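Local structure of rhamnosidase B (Bacillus sp., 2OKX) at residues 132-137 with 157-162; 23-28 with 161-166; 151-156 with 485-490; 52-57 with 88-93; 457-462 with 490-495. The protein hydrolyses terminal alpha-L-rhamnose residues from rhamnosides, as an alpha-L-rhamnosidase of glycoside hydrolase family 78 that probably acts with inversion at the anomeric carbon. All blocks are in the same frame, centred on the assembly; numbering follows the deposited sequence. Where two conformers were deposited one is given.

In the fold
All five contacts lie on one side of the chain's centre. Along the chain, contact 2 opens first, with strand 22-31, and encloses contact 4, where strands 49-54 and 87-96 pair in the same seven-stranded antiparallel sheet; their centres are about 7 Å apart. Contact 1, about 9 Å from contact 2, sits at the end of strand 130-133 and shares E161 and D162 with it. Contact 3 pairs strand 153-155 with strand 485-489, its segments separated by 328 residues, and contact 5, about 12 Å away, shares C490 with it. Contacts 1, 2 and 4 thus cluster on the sheet of the N-terminal domain, contact 5 belongs to the concanavalin-like domain, and contact 3 ties the two together.

Contact 1 of 5, residues 132-137 with 157-162; sequences ERLGGQ and RELAED
G135 and L159 meet in a surface loop-to-loop contact, where the chain leaving strand 130-133 runs into the loop that follows strand 153-155. The approach is close at the backbone: G135 CA donates a CA-H...O contact to E158 O at 3.2 Å, and a CB on G135 would run into that same carbonyl oxygen. From the other loop, L159 lays its CB 3.1 Å from G135 O, and its CD2 lies 3.5 Å from G135 O as well; chi1 of 178° puts CG opposite the backbone N.

No direct hydrogen bond crosses, and two waters take that role. One accepts from G135 N and A160 N; the other accepts from G136 N and donates to E158 OE2 at 2.6 Å. The extended E158 chain carries its other oxygen, OE1, into a salt bridge with R138. G136, at phi 84°, takes the third position of a type II beta turn from L134 to Q137, closed by Q137 N to L134 O at 3.3 Å, a position that glycine typically fills.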
# COMPACT_ATOMS: atom_id res chain seq x y z
N GLU A 132 -24.95 4.26 -17.47
CA GLU A 132 -25.55 5.10 -16.44
C GLU A 132 -24.66 5.01 -15.20
O GLU A 132 -23.99 4.00 -15.00
CB GLU A 132 -26.96 4.60 -16.07
CG GLU A 132 -28.04 4.80 -17.13
CD GLU A 132 -28.40 6.26 -17.36
OE1 GLU A 132 -28.73 6.95 -16.37
OE2 GLU A 132 -28.36 6.70 -18.52
N ARG A 133 -24.64 6.06 -14.39
CA ARG A 133 -23.83 6.02 -13.18
C ARG A 133 -24.44 4.99 -12.25
O ARG A 133 -25.64 4.72 -12.31
CB ARG A 133 -23.83 7.38 -12.47
CG ARG A 133 -22.90 8.42 -13.07
CD ARG A 133 -22.67 9.53 -12.06
NE ARG A 133 -22.13 9.00 -10.81
CZ ARG A 133 -21.99 9.70 -9.69
NH1 ARG A 133 -22.36 10.97 -9.66
NH2 ARG A 133 -21.50 9.13 -8.61
N LEU A 134 -23.61 4.39 -11.40
CA LEU A 134 -24.10 3.41 -10.45
C LEU A 134 -25.02 4.17 -9.50
O LEU A 134 -24.58 5.11 -8.83
CB LEU A 134 -22.95 2.79 -9.66
CG LEU A 134 -23.34 1.77 -8.59
CD1 LEU A 134 -23.92 0.52 -9.26
CD2 LEU A 134 -22.12 1.40 -7.76
N GLY A 135 -26.28 3.77 -9.44
CA GLY A 135 -27.23 4.44 -8.57
C GLY A 135 -26.87 4.43 -7.10
O GLY A 135 -26.47 3.40 -6.55
N GLY A 136 -26.99 5.59 -6.46
CA GLY A 136 -26.69 5.69 -5.04
C GLY A 136 -25.23 5.91 -4.67
O GLY A 136 -24.93 6.21 -3.52
N GLN A 137 -24.32 5.76 -5.63
CA GLN A 137 -22.91 5.95 -5.35
C GLN A 137 -22.59 7.44 -5.26
O GLN A 137 -22.66 8.16 -6.26
CB GLN A 137 -22.05 5.29 -6.43
CG GLN A 137 -20.56 5.34 -6.14
CD GLN A 137 -19.86 6.51 -6.82
OE1 GLN A 137 -18.94 7.10 -6.27
NE2 GLN A 137 -20.29 6.82 -8.04
N ARG A 157 -30.93 2.46 -1.84
CA ARG A 157 -32.30 2.82 -2.18
C ARG A 157 -32.40 3.42 -3.58
O ARG A 157 -33.46 3.42 -4.20
CB ARG A 157 -32.84 3.82 -1.15
CG ARG A 157 -33.02 3.21 0.23
CD ARG A 157 -33.35 4.26 1.26
NE ARG A 157 -32.31 5.27 1.37
CZ ARG A 157 -32.29 6.22 2.30
NH1 ARG A 157 -33.27 6.29 3.19
NH2 ARG A 157 -31.31 7.11 2.33
N GLU A 158 -31.27 3.90 -4.10
CA GLU A 158 -31.23 4.49 -5.44
C GLU A 158 -30.46 3.62 -6.41
O GLU A 158 -30.20 4.02 -7.55
CB GLU A 158 -30.58 5.88 -5.38
CG GLU A 158 -31.18 6.79 -4.34
CD GLU A 158 -30.46 8.12 -4.26
OE1 GLU A 158 -30.76 8.88 -3.31
OE2 GLU A 158 -29.62 8.41 -5.13
N LEU A 159 -30.08 2.42 -5.96
CA LEU A 159 -29.32 1.50 -6.79
C LEU A 159 -30.17 0.39 -7.39
O LEU A 159 -30.95 -0.26 -6.70
CB LEU A 159 -28.18 0.89 -5.96
CG LEU A 159 -27.24 -0.16 -6.56
CD1 LEU A 159 -27.90 -1.52 -6.60
CD2 LEU A 159 -26.81 0.26 -7.94
N ALA A 160 -30.02 0.18 -8.70
CA ALA A 160 -30.75 -0.87 -9.41
C ALA A 160 -29.92 -2.14 -9.23
O ALA A 160 -29.01 -2.42 -10.01
CB ALA A 160 -30.87 -0.51 -10.89
N GLU A 161 -30.24 -2.90 -8.18
CA GLU A 161 -29.53 -4.13 -7.83
C GLU A 161 -29.21 -5.11 -8.95
O GLU A 161 -28.12 -5.68 -8.98
CB GLU A 161 -30.29 -4.86 -6.71
CG GLU A 161 -31.62 -5.47 -7.15
CD GLU A 161 -32.48 -5.89 -5.97
OE1 GLU A 161 -33.01 -5.00 -5.27
OE2 GLU A 161 -32.63 -7.11 -5.75
N ASP A 162 -30.15 -5.31 -9.87
CA ASP A 162 -29.93 -6.26 -10.96
C ASP A 162 -29.42 -5.65 -12.27
O ASP A 162 -29.60 -6.23 -13.33
CB ASP A 162 -31.22 -7.03 -11.25
CG ASP A 162 -31.78 -7.73 -10.02
OD1 ASP A 162 -30.99 -8.33 -9.26
OD2 ASP A 162 -33.01 -7.67 -9.82
O HOH W 1 -28.28 1.72 -10.49
O HOH W 2 -28.32 7.99 -7.35

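Contact 2 of 5, residues 23-28 with 161-166; sequences WRCFRG and EDWALP
C25 sets its sulfur almost squarely over the indole of W163: SG stands 3.6 Å from the centroid of the six-membered ring, 8° off the normal, a Cys sulfur-aromatic contact. CB of C25 covers the same face as a CH-pi partner, 3.9 Å from that centroid, and the methyl of A164 lies over the opposite face, which leaves the ring sandwiched. With chi1 at 71°, CG of W163 sits between its own backbone N and carbonyl carbon, and the ring is brought back toward the strand.

Two residues along, R27 reaches the loop backbone. Its NH1 gives hydrogen bonds to W163 O at 2.8 Å and L165 O at 2.9 Å, each donor standing above the plane of the carbonyl it meets; NH2 adds a weak one to L165 O. The bend at chi3 turns the guanidinium to these oxygens, and NE salt-bridges D170. A methionine in its place would probably leave both carbonyls without these donors and D170 without its cationic mate. W163 to L165 belong to a type I beta turn starting at D162 and closed by L165 N to D162 O; the contact packs this loop against strand 22-31 of the N-terminal domain's antiparallel sheet.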
# COMPACT_ATOMS: atom_id res chain seq x y z
N TRP A 23 -18.48 6.05 -10.24
CA TRP A 23 -18.62 4.65 -10.63
C TRP A 23 -19.70 4.60 -11.70
O TRP A 23 -20.84 5.01 -11.47
CB TRP A 23 -19.00 3.81 -9.40
CG TRP A 23 -17.90 3.74 -8.37
CD1 TRP A 23 -16.71 4.41 -8.39
CD2 TRP A 23 -17.89 2.94 -7.18
NE1 TRP A 23 -15.96 4.08 -7.29
CE2 TRP A 23 -16.65 3.18 -6.53
CE3 TRP A 23 -18.79 2.04 -6.60
CZ2 TRP A 23 -16.31 2.56 -5.32
CZ3 TRP A 23 -18.45 1.42 -5.40
CH2 TRP A 23 -17.21 1.69 -4.77
N ARG A 24 -19.34 4.10 -12.88
CA ARG A 24 -20.27 4.04 -14.00
C ARG A 24 -20.50 2.63 -14.54
O ARG A 24 -19.55 1.86 -14.71
CB ARG A 24 -19.77 4.97 -15.11
CG ARG A 24 -20.56 4.93 -16.40
CD ARG A 24 -20.08 6.04 -17.34
NE ARG A 24 -20.48 7.36 -16.85
CZ ARG A 24 -21.71 7.85 -16.93
NH1 ARG A 24 -22.68 7.14 -17.49
NH2 ARG A 24 -21.98 9.06 -16.45
N CYS A 25 -21.76 2.32 -14.83
CA CYS A 25 -22.15 1.01 -15.35
C CYS A 25 -22.26 1.00 -16.87
O CYS A 25 -22.65 2.00 -17.48
CB CYS A 25 -23.51 0.60 -14.78
SG CYS A 25 -23.64 0.61 -12.99
N PHE A 26 -21.91 -0.13 -17.47
CA PHE A 26 -22.00 -0.31 -18.92
C PHE A 26 -22.64 -1.66 -19.21
O PHE A 26 -22.39 -2.64 -18.51
CB PHE A 26 -20.61 -0.25 -19.57
CG PHE A 26 -19.95 1.10 -19.49
CD1 PHE A 26 -19.20 1.46 -18.38
CD2 PHE A 26 -20.10 2.02 -20.53
CE1 PHE A 26 -18.60 2.71 -18.30
CE2 PHE A 26 -19.51 3.27 -20.46
CZ PHE A 26 -18.75 3.62 -19.34
N ARG A 27 -23.48 -1.70 -20.24
CA ARG A 27 -24.15 -2.93 -20.65
C ARG A 27 -24.08 -3.10 -22.16
O ARG A 27 -24.31 -2.15 -22.91
CB ARG A 27 -25.61 -2.93 -20.20
CG ARG A 27 -25.83 -3.20 -18.71
CD ARG A 27 -27.30 -3.06 -18.34
NE ARG A 27 -28.14 -3.98 -19.11
CZ ARG A 27 -28.33 -5.26 -18.81
NH1 ARG A 27 -27.74 -5.79 -17.75
NH2 ARG A 27 -29.11 -6.01 -19.58
N GLY A 28 -23.76 -4.31 -22.58
CA GLY A 28 -23.68 -4.61 -24.00
C GLY A 28 -24.17 -6.02 -24.22
O GLY A 28 -23.86 -6.92 -23.44
N GLU A 161 -30.24 -2.90 -8.18
CA GLU A 161 -29.53 -4.13 -7.83
C GLU A 161 -29.21 -5.11 -8.95
O GLU A 161 -28.12 -5.68 -8.98
CB GLU A 161 -30.29 -4.86 -6.71
CG GLU A 161 -31.62 -5.47 -7.15
CD GLU A 161 -32.48 -5.89 -5.97
OE1 GLU A 161 -33.01 -5.00 -5.27
OE2 GLU A 161 -32.63 -7.11 -5.75
N ASP A 162 -30.15 -5.31 -9.87
CA ASP A 162 -29.93 -6.26 -10.96
C ASP A 162 -29.42 -5.65 -12.27
O ASP A 162 -29.60 -6.23 -13.33
CB ASP A 162 -31.22 -7.03 -11.25
CG ASP A 162 -31.78 -7.73 -10.02
OD1 ASP A 162 -30.99 -8.33 -9.26
OD2 ASP A 162 -33.01 -7.67 -9.82
N TRP A 163 -28.76 -4.50 -12.19
CA TRP A 163 -28.26 -3.83 -13.39
C TRP A 163 -27.30 -4.66 -14.25
O TRP A 163 -27.12 -4.37 -15.43
CB TRP A 163 -27.57 -2.51 -13.02
CG TRP A 163 -26.24 -2.68 -12.32
CD1 TRP A 163 -26.03 -2.76 -10.97
CD2 TRP A 163 -24.96 -2.82 -12.94
NE1 TRP A 163 -24.69 -2.93 -10.71
CE2 TRP A 163 -24.01 -2.98 -11.90
CE3 TRP A 163 -24.52 -2.82 -14.27
CZ2 TRP A 163 -22.64 -3.14 -12.16
CZ3 TRP A 163 -23.16 -2.98 -14.52
CH2 TRP A 163 -22.24 -3.14 -13.47
N ALA A 164 -26.68 -5.68 -13.66
CA ALA A 164 -25.74 -6.51 -14.40
C ALA A 164 -26.32 -7.81 -14.93
O ALA A 164 -25.65 -8.54 -15.65
CB ALA A 164 -24.52 -6.81 -13.53
N LEU A 165 -27.58 -8.09 -14.59
CA LEU A 165 -28.21 -9.33 -15.04
C LEU A 165 -28.71 -9.26 -16.48
O LEU A 165 -29.12 -8.21 -16.97
CB LEU A 165 -29.37 -9.70 -14.10
CG LEU A 165 -28.97 -9.91 -12.64
CD1 LEU A 165 -30.19 -10.35 -11.84
CD2 LEU A 165 -27.87 -10.96 -12.54
N PRO A 166 -28.68 -10.40 -17.19
CA PRO A 166 -29.12 -10.52 -18.58
C PRO A 166 -30.55 -10.02 -18.83
O PRO A 166 -30.83 -9.40 -19.86
CB PRO A 166 -28.98 -12.01 -18.86
CG PRO A 166 -27.80 -12.39 -18.02
CD PRO A 166 -28.10 -11.67 -16.72

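Contact 3 of 5, residues 151-156 with 485-490; sequences GEVIDA and TFRYIC
Strands 153-155 and 485-489 run parallel, their axes 4.7 Å apart and 4° from alignment, and four backbone hydrogen bonds join them from R487 N to E152 O through A156 N to I489 O. E152 lies alongside F486, its carboxylate carbon CD 3.5 Å from F486 CB and the carboxylate turned 30° from the ring. The bend at chi2 (-85°) folds this buried acid back, where R503 salt-bridges OE2 and Y497 and S499 donate to OE1. An alanine here would probably leave R503 without its counter-charge and open a gap beside F486. D155 slants across I489, its CB 3.9 Å from I489 CD1, and R157 holds OD1 in a salt bridge. On the face of I154 and Y488, the methyl of A156 touches Y488 OH at 3.3 Å; this hydroxyl lies near the side chain of Q495. Strand 485-489 pairs on its other side with strand 462-472, antiparallel, whereas the backbone of strand 153-155 bonds to R138 and G136, just beyond strand 130-133.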
# COMPACT_ATOMS: atom_id res chain seq x y z
N GLY A 151 -12.97 5.84 -0.44
CA GLY A 151 -13.75 4.94 0.39
C GLY A 151 -15.17 5.29 -0.02
O GLY A 151 -15.55 6.46 0.05
N GLU A 152 -15.96 4.31 -0.45
CA GLU A 152 -17.30 4.62 -0.93
C GLU A 152 -18.44 4.78 0.06
O GLU A 152 -18.37 4.33 1.20
CB GLU A 152 -17.71 3.61 -2.02
CG GLU A 152 -18.26 2.26 -1.53
CD GLU A 152 -17.19 1.22 -1.21
OE1 GLU A 152 -17.51 0.02 -1.24
OE2 GLU A 152 -16.03 1.61 -0.94
N VAL A 153 -19.48 5.45 -0.42
CA VAL A 153 -20.72 5.68 0.32
C VAL A 153 -21.79 5.34 -0.72
O VAL A 153 -21.91 6.02 -1.74
CB VAL A 153 -20.87 7.14 0.76
CG1 VAL A 153 -22.27 7.37 1.30
CG2 VAL A 153 -19.84 7.47 1.82
N ILE A 154 -22.54 4.28 -0.45
CA ILE A 154 -23.57 3.81 -1.38
C ILE A 154 -24.95 3.75 -0.76
O ILE A 154 -25.16 3.10 0.26
CB ILE A 154 -23.24 2.37 -1.88
CG1 ILE A 154 -21.80 2.29 -2.40
CG2 ILE A 154 -24.24 1.96 -2.96
CD1 ILE A 154 -21.54 3.09 -3.66
N ASP A 155 -25.91 4.43 -1.38
CA ASP A 155 -27.29 4.41 -0.90
C ASP A 155 -28.04 3.45 -1.82
O ASP A 155 -28.44 3.82 -2.93
CB ASP A 155 -27.90 5.81 -0.95
CG ASP A 155 -29.27 5.86 -0.30
OD1 ASP A 155 -29.67 6.96 0.15
OD2 ASP A 155 -29.94 4.81 -0.25
N ALA A 156 -28.21 2.22 -1.35
CA ALA A 156 -28.87 1.18 -2.11
C ALA A 156 -30.32 1.49 -2.51
O ALA A 156 -30.87 0.85 -3.40
CB ALA A 156 -28.81 -0.14 -1.34
N THR A 485 -12.69 2.71 5.04
CA THR A 485 -14.12 2.53 5.26
C THR A 485 -15.04 2.60 4.05
O THR A 485 -14.63 2.89 2.93
CB THR A 485 -14.61 3.65 6.18
OG1 THR A 485 -14.52 4.89 5.46
CG2 THR A 485 -13.76 3.77 7.43
N PHE A 486 -16.31 2.34 4.33
CA PHE A 486 -17.39 2.47 3.37
C PHE A 486 -18.68 2.54 4.16
O PHE A 486 -18.76 2.07 5.30
CB PHE A 486 -17.41 1.32 2.33
CG PHE A 486 -18.01 0.02 2.81
CD1 PHE A 486 -17.25 -1.15 2.80
CD2 PHE A 486 -19.35 -0.07 3.20
CE1 PHE A 486 -17.80 -2.37 3.15
CE2 PHE A 486 -19.91 -1.29 3.56
CZ PHE A 486 -19.14 -2.44 3.54
N ARG A 487 -19.67 3.21 3.60
CA ARG A 487 -20.98 3.30 4.23
C ARG A 487 -21.96 2.78 3.21
O ARG A 487 -21.90 3.14 2.03
CB ARG A 487 -21.35 4.74 4.60
CG ARG A 487 -22.85 4.90 4.90
CD ARG A 487 -23.14 6.20 5.62
NE ARG A 487 -22.61 6.19 6.98
CZ ARG A 487 -22.69 7.21 7.83
NH1 ARG A 487 -23.29 8.33 7.45
NH2 ARG A 487 -22.18 7.10 9.04
N TYR A 488 -22.86 1.92 3.67
CA TYR A 488 -23.87 1.32 2.82
C TYR A 488 -25.21 1.62 3.47
O TYR A 488 -25.41 1.33 4.65
CB TYR A 488 -23.66 -0.19 2.74
CG TYR A 488 -24.70 -0.93 1.92
CD1 TYR A 488 -24.51 -1.16 0.56
CD2 TYR A 488 -25.87 -1.40 2.51
CE1 TYR A 488 -25.46 -1.84 -0.19
CE2 TYR A 488 -26.83 -2.09 1.77
CZ TYR A 488 -26.62 -2.31 0.42
OH TYR A 488 -27.56 -2.99 -0.30
N ILE A 489 -26.11 2.23 2.71
CA ILE A 489 -27.44 2.56 3.21
C ILE A 489 -28.40 1.56 2.58
O ILE A 489 -28.49 1.45 1.35
CB ILE A 489 -27.84 4.00 2.83
CG1 ILE A 489 -26.74 4.96 3.30
CG2 ILE A 489 -29.15 4.37 3.50
CD1 ILE A 489 -26.88 6.37 2.75
N CYS A 490 -29.11 0.83 3.43
CA CYS A 490 -30.02 -0.22 3.00
C CYS A 490 -31.31 0.12 2.28
O CYS A 490 -31.96 1.13 2.56
CB CYS A 490 -30.40 -1.08 4.21
SG CYS A 490 -29.00 -1.90 4.97
O HOH W 3 -16.60 5.85 3.25

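Contact 4 of 5, residues 52-57 with 88-93; sequences LFVNGE and NTIAVL
From CB outward, N55 works its way across to the neighbouring strand where its own strand ends. CB leads to CG, which chi1 of -75° places opposite the carbonyl carbon; CG passes 3.6 Å from N88 OD1. There the amide splits its work: OD1 accepts from T89 N at 3.0 Å, the donor standing above the amide plane, while ND2 gives a nearly straight bond to N88 OD1 at 2.8 Å, reaching it on a lone pair and in the carbonyl plane. The two amides are turned 49° against each other. ND2 also donates to Q81 O, and N88 OD1 takes a second bond from R83 N, which together should hold both amides against rotation.

N55 N donates to T89 O at 2.7 Å. Farther along, F53 and A91 form an antiparallel hydrogen-bonded pair, with the F53 ring turning its edge to A91 O. On the other face, L52 CD1 meets V92 CG2 at 4.0 Å and V54 CG1 meets I90 CD1, also at 4.0 Å. A type I' turn from V54 to E57, with N55 and G56 at its corner, sends the chain into strand 57-62. Strand 87-96 thus lies between strands 49-54 and 22-31, and L42 of strand 41-47 packs on the L52, V54 and I90 face.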
# COMPACT_ATOMS: atom_id res chain seq x y z
N LEU A 52 -15.83 -6.91 -14.07
CA LEU A 52 -16.49 -7.54 -15.21
C LEU A 52 -17.53 -8.61 -14.90
O LEU A 52 -17.30 -9.49 -14.07
CB LEU A 52 -15.43 -8.15 -16.14
CG LEU A 52 -15.92 -9.01 -17.31
CD1 LEU A 52 -16.65 -8.14 -18.33
CD2 LEU A 52 -14.73 -9.72 -17.95
N PHE A 53 -18.67 -8.52 -15.59
CA PHE A 53 -19.76 -9.47 -15.44
C PHE A 53 -20.14 -10.04 -16.81
O PHE A 53 -20.26 -9.29 -17.78
CB PHE A 53 -21.01 -8.81 -14.85
CG PHE A 53 -20.82 -8.27 -13.46
CD1 PHE A 53 -20.27 -7.01 -13.26
CD2 PHE A 53 -21.23 -9.00 -12.35
CE1 PHE A 53 -20.12 -6.49 -11.98
CE2 PHE A 53 -21.09 -8.49 -11.06
CZ PHE A 53 -20.54 -7.23 -10.88
N VAL A 54 -20.31 -11.35 -16.88
CA VAL A 54 -20.70 -11.99 -18.13
C VAL A 54 -21.96 -12.79 -17.83
O VAL A 54 -21.92 -13.78 -17.09
CB VAL A 54 -19.61 -12.93 -18.67
CG1 VAL A 54 -20.08 -13.58 -19.96
CG2 VAL A 54 -18.33 -12.15 -18.93
N ASN A 55 -23.07 -12.34 -18.38
CA ASN A 55 -24.36 -12.97 -18.17
C ASN A 55 -24.72 -12.96 -16.69
O ASN A 55 -25.31 -13.90 -16.17
CB ASN A 55 -24.36 -14.41 -18.71
CG ASN A 55 -24.44 -14.44 -20.22
OD1 ASN A 55 -25.29 -13.77 -20.82
ND2 ASN A 55 -23.58 -15.23 -20.85
N GLY A 56 -24.35 -11.87 -16.02
CA GLY A 56 -24.66 -11.72 -14.61
C GLY A 56 -23.61 -12.24 -13.66
O GLY A 56 -23.60 -11.88 -12.48
N GLU A 57 -22.72 -13.09 -14.15
CA GLU A 57 -21.67 -13.67 -13.32
C GLU A 57 -20.41 -12.80 -13.28
O GLU A 57 -19.87 -12.44 -14.33
CB GLU A 57 -21.32 -15.06 -13.83
CG GLU A 57 -20.32 -15.82 -12.97
CD GLU A 57 -19.98 -17.18 -13.55
OE1 GLU A 57 -20.92 -17.97 -13.81
OE2 GLU A 57 -18.78 -17.47 -13.74
N ASN A 88 -26.54 -12.92 -25.24
CA ASN A 88 -25.63 -12.85 -24.10
C ASN A 88 -25.48 -11.40 -23.67
O ASN A 88 -25.60 -10.49 -24.50
CB ASN A 88 -24.26 -13.41 -24.50
CG ASN A 88 -24.26 -14.92 -24.60
OD1 ASN A 88 -23.96 -15.61 -23.62
ND2 ASN A 88 -24.60 -15.45 -25.77
N THR A 89 -25.22 -11.18 -22.39
CA THR A 89 -25.06 -9.83 -21.87
C THR A 89 -23.74 -9.60 -21.15
O THR A 89 -23.33 -10.39 -20.29
CB THR A 89 -26.19 -9.49 -20.89
OG1 THR A 89 -27.46 -9.63 -21.55
CG2 THR A 89 -26.04 -8.07 -20.37
N ILE A 90 -23.06 -8.52 -21.52
CA ILE A 90 -21.80 -8.14 -20.91
C ILE A 90 -22.09 -6.89 -20.09
O ILE A 90 -22.66 -5.93 -20.61
CB ILE A 90 -20.72 -7.80 -21.95
CG1 ILE A 90 -20.51 -8.97 -22.91
CG2 ILE A 90 -19.41 -7.45 -21.24
CD1 ILE A 90 -20.06 -10.25 -22.23
N ALA A 91 -21.72 -6.91 -18.82
CA ALA A 91 -21.95 -5.78 -17.93
C ALA A 91 -20.64 -5.41 -17.25
O ALA A 91 -19.89 -6.29 -16.82
CB ALA A 91 -23.00 -6.12 -16.90
N VAL A 92 -20.37 -4.12 -17.15
CA VAL A 92 -19.14 -3.68 -16.53
C VAL A 92 -19.34 -2.49 -15.61
O VAL A 92 -20.12 -1.58 -15.91
CB VAL A 92 -18.09 -3.26 -17.58
CG1 VAL A 92 -16.77 -2.92 -16.89
CG2 VAL A 92 -17.90 -4.37 -18.61
N LEU A 93 -18.64 -2.51 -14.48
CA LEU A 93 -18.68 -1.41 -13.53
C LEU A 93 -17.30 -0.79 -13.65
O LEU A 93 -16.30 -1.47 -13.45
CB LEU A 93 -18.89 -1.90 -12.10
CG LEU A 93 -18.73 -0.79 -11.05
CD1 LEU A 93 -19.89 0.19 -11.17
CD2 LEU A 93 -18.70 -1.40 -9.65
O HOH W 4 -23.56 -9.51 -17.23

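Contact 5 of 5, residues 457-462 with 490-495; sequences APAGTI and CREGRQ
G460 N donates to C490 O at 2.7 Å in a nearly straight bond, and C490 N returns one of 2.8 Å to T461 O, again almost linear and in the carbonyl plane. C490 is thus held at both ends of its backbone, and its side chain turns into the bend: CB lies 3.7 Å from P458 O, while SG packs beside T461 CB and the methyl of A457, at 4.0 and 4.1 Å.

P458 O is itself gripped twice from within its own loop, by T461 N and by T461 OG1 at 2.9 Å, both from the same face of its carbonyl plane; these bonds brace the type II turn from P458 to T461. E492 closes the outer side. Its chain bends at chi2 (64°) and brings OE1 to A459 N at 2.8 Å, the donor coming from above the carboxylate plane, with A459 CB beside the same oxygen. A457 and G493 form an antiparallel hydrogen-bonded pair where the end of strand 450-457 meets the start of strand 493-498. Four of the five hydrogen bonds across the contact run backbone to backbone and would probably tolerate varied side chains, whereas the fifth needs the E492 carboxylate.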
# COMPACT_ATOMS: atom_id res chain seq x y z
N ALA A 457 -32.78 -5.80 6.36
CA ALA A 457 -32.92 -4.64 7.23
C ALA A 457 -33.94 -3.66 6.69
O ALA A 457 -34.30 -3.71 5.52
CB ALA A 457 -31.57 -3.94 7.38
N PRO A 458 -34.44 -2.78 7.56
CA PRO A 458 -35.43 -1.78 7.15
C PRO A 458 -34.74 -0.81 6.19
O PRO A 458 -33.52 -0.65 6.23
CB PRO A 458 -35.81 -1.09 8.46
CG PRO A 458 -35.55 -2.15 9.49
CD PRO A 458 -34.27 -2.77 9.02
N ALA A 459 -35.52 -0.17 5.32
CA ALA A 459 -34.94 0.78 4.38
C ALA A 459 -34.32 1.95 5.14
O ALA A 459 -34.85 2.41 6.15
CB ALA A 459 -36.02 1.30 3.43
N GLY A 460 -33.17 2.42 4.65
CA GLY A 460 -32.51 3.53 5.30
C GLY A 460 -31.49 3.14 6.36
O GLY A 460 -30.72 3.99 6.83
N THR A 461 -31.48 1.88 6.76
CA THR A 461 -30.53 1.43 7.77
C THR A 461 -29.11 1.68 7.27
O THR A 461 -28.78 1.37 6.12
CB THR A 461 -30.71 -0.07 8.10
OG1 THR A 461 -32.01 -0.29 8.66
CG2 THR A 461 -29.65 -0.53 9.09
N ILE A 462 -28.28 2.25 8.13
CA ILE A 462 -26.89 2.53 7.77
C ILE A 462 -25.96 1.41 8.21
O ILE A 462 -26.00 0.97 9.36
CB ILE A 462 -26.40 3.84 8.43
CG1 ILE A 462 -27.16 5.04 7.87
CG2 ILE A 462 -24.89 4.00 8.21
CD1 ILE A 462 -26.88 6.34 8.62
N CYS A 490 -29.11 0.83 3.43
CA CYS A 490 -30.02 -0.22 3.00
C CYS A 490 -31.31 0.12 2.28
O CYS A 490 -31.96 1.13 2.56
CB CYS A 490 -30.40 -1.08 4.21
SG CYS A 490 -29.00 -1.90 4.97
N ARG A 491 -31.67 -0.75 1.35
CA ARG A 491 -32.93 -0.63 0.63
C ARG A 491 -33.77 -1.55 1.52
O ARG A 491 -33.24 -2.15 2.45
CB ARG A 491 -32.83 -1.19 -0.79
CG ARG A 491 -32.59 -2.69 -0.87
CD ARG A 491 -32.92 -3.21 -2.27
NE ARG A 491 -32.10 -2.54 -3.28
CZ ARG A 491 -30.87 -2.93 -3.62
NH1 ARG A 491 -30.32 -3.98 -3.03
NH2 ARG A 491 -30.19 -2.24 -4.53
N GLU A 492 -35.06 -1.68 1.23
CA GLU A 492 -35.91 -2.52 2.06
C GLU A 492 -35.70 -4.02 1.80
O GLU A 492 -35.61 -4.45 0.65
CB GLU A 492 -37.38 -2.16 1.82
CG GLU A 492 -38.36 -2.86 2.73
CD GLU A 492 -38.18 -2.48 4.19
OE1 GLU A 492 -38.00 -1.28 4.48
OE2 GLU A 492 -38.23 -3.38 5.05
N GLY A 493 -35.62 -4.80 2.87
CA GLY A 493 -35.47 -6.24 2.73
C GLY A 493 -34.08 -6.84 2.74
O GLY A 493 -33.14 -6.26 3.29
N ARG A 494 -33.95 -8.02 2.14
CA ARG A 494 -32.67 -8.72 2.08
C ARG A 494 -31.86 -8.20 0.91
O ARG A 494 -32.39 -7.93 -0.17
CB ARG A 494 -32.87 -10.23 1.92
CG ARG A 494 -31.53 -10.97 1.82
CD ARG A 494 -31.66 -12.44 1.48
NE ARG A 494 -32.30 -13.22 2.53
CZ ARG A 494 -31.87 -14.42 2.93
NH1 ARG A 494 -30.80 -14.97 2.38
NH2 ARG A 494 -32.53 -15.07 3.88
N GLN A 495 -30.55 -8.07 1.12
CA GLN A 495 -29.66 -7.57 0.08
C GLN A 495 -28.23 -8.02 0.33
O GLN A 495 -27.88 -8.44 1.43
CB GLN A 495 -29.73 -6.05 0.04
CG GLN A 495 -29.34 -5.39 1.35
CD GLN A 495 -30.19 -4.17 1.67
OE1 GLN A 495 -31.20 -4.27 2.38
NE2 GLN A 495 -29.79 -3.02 1.15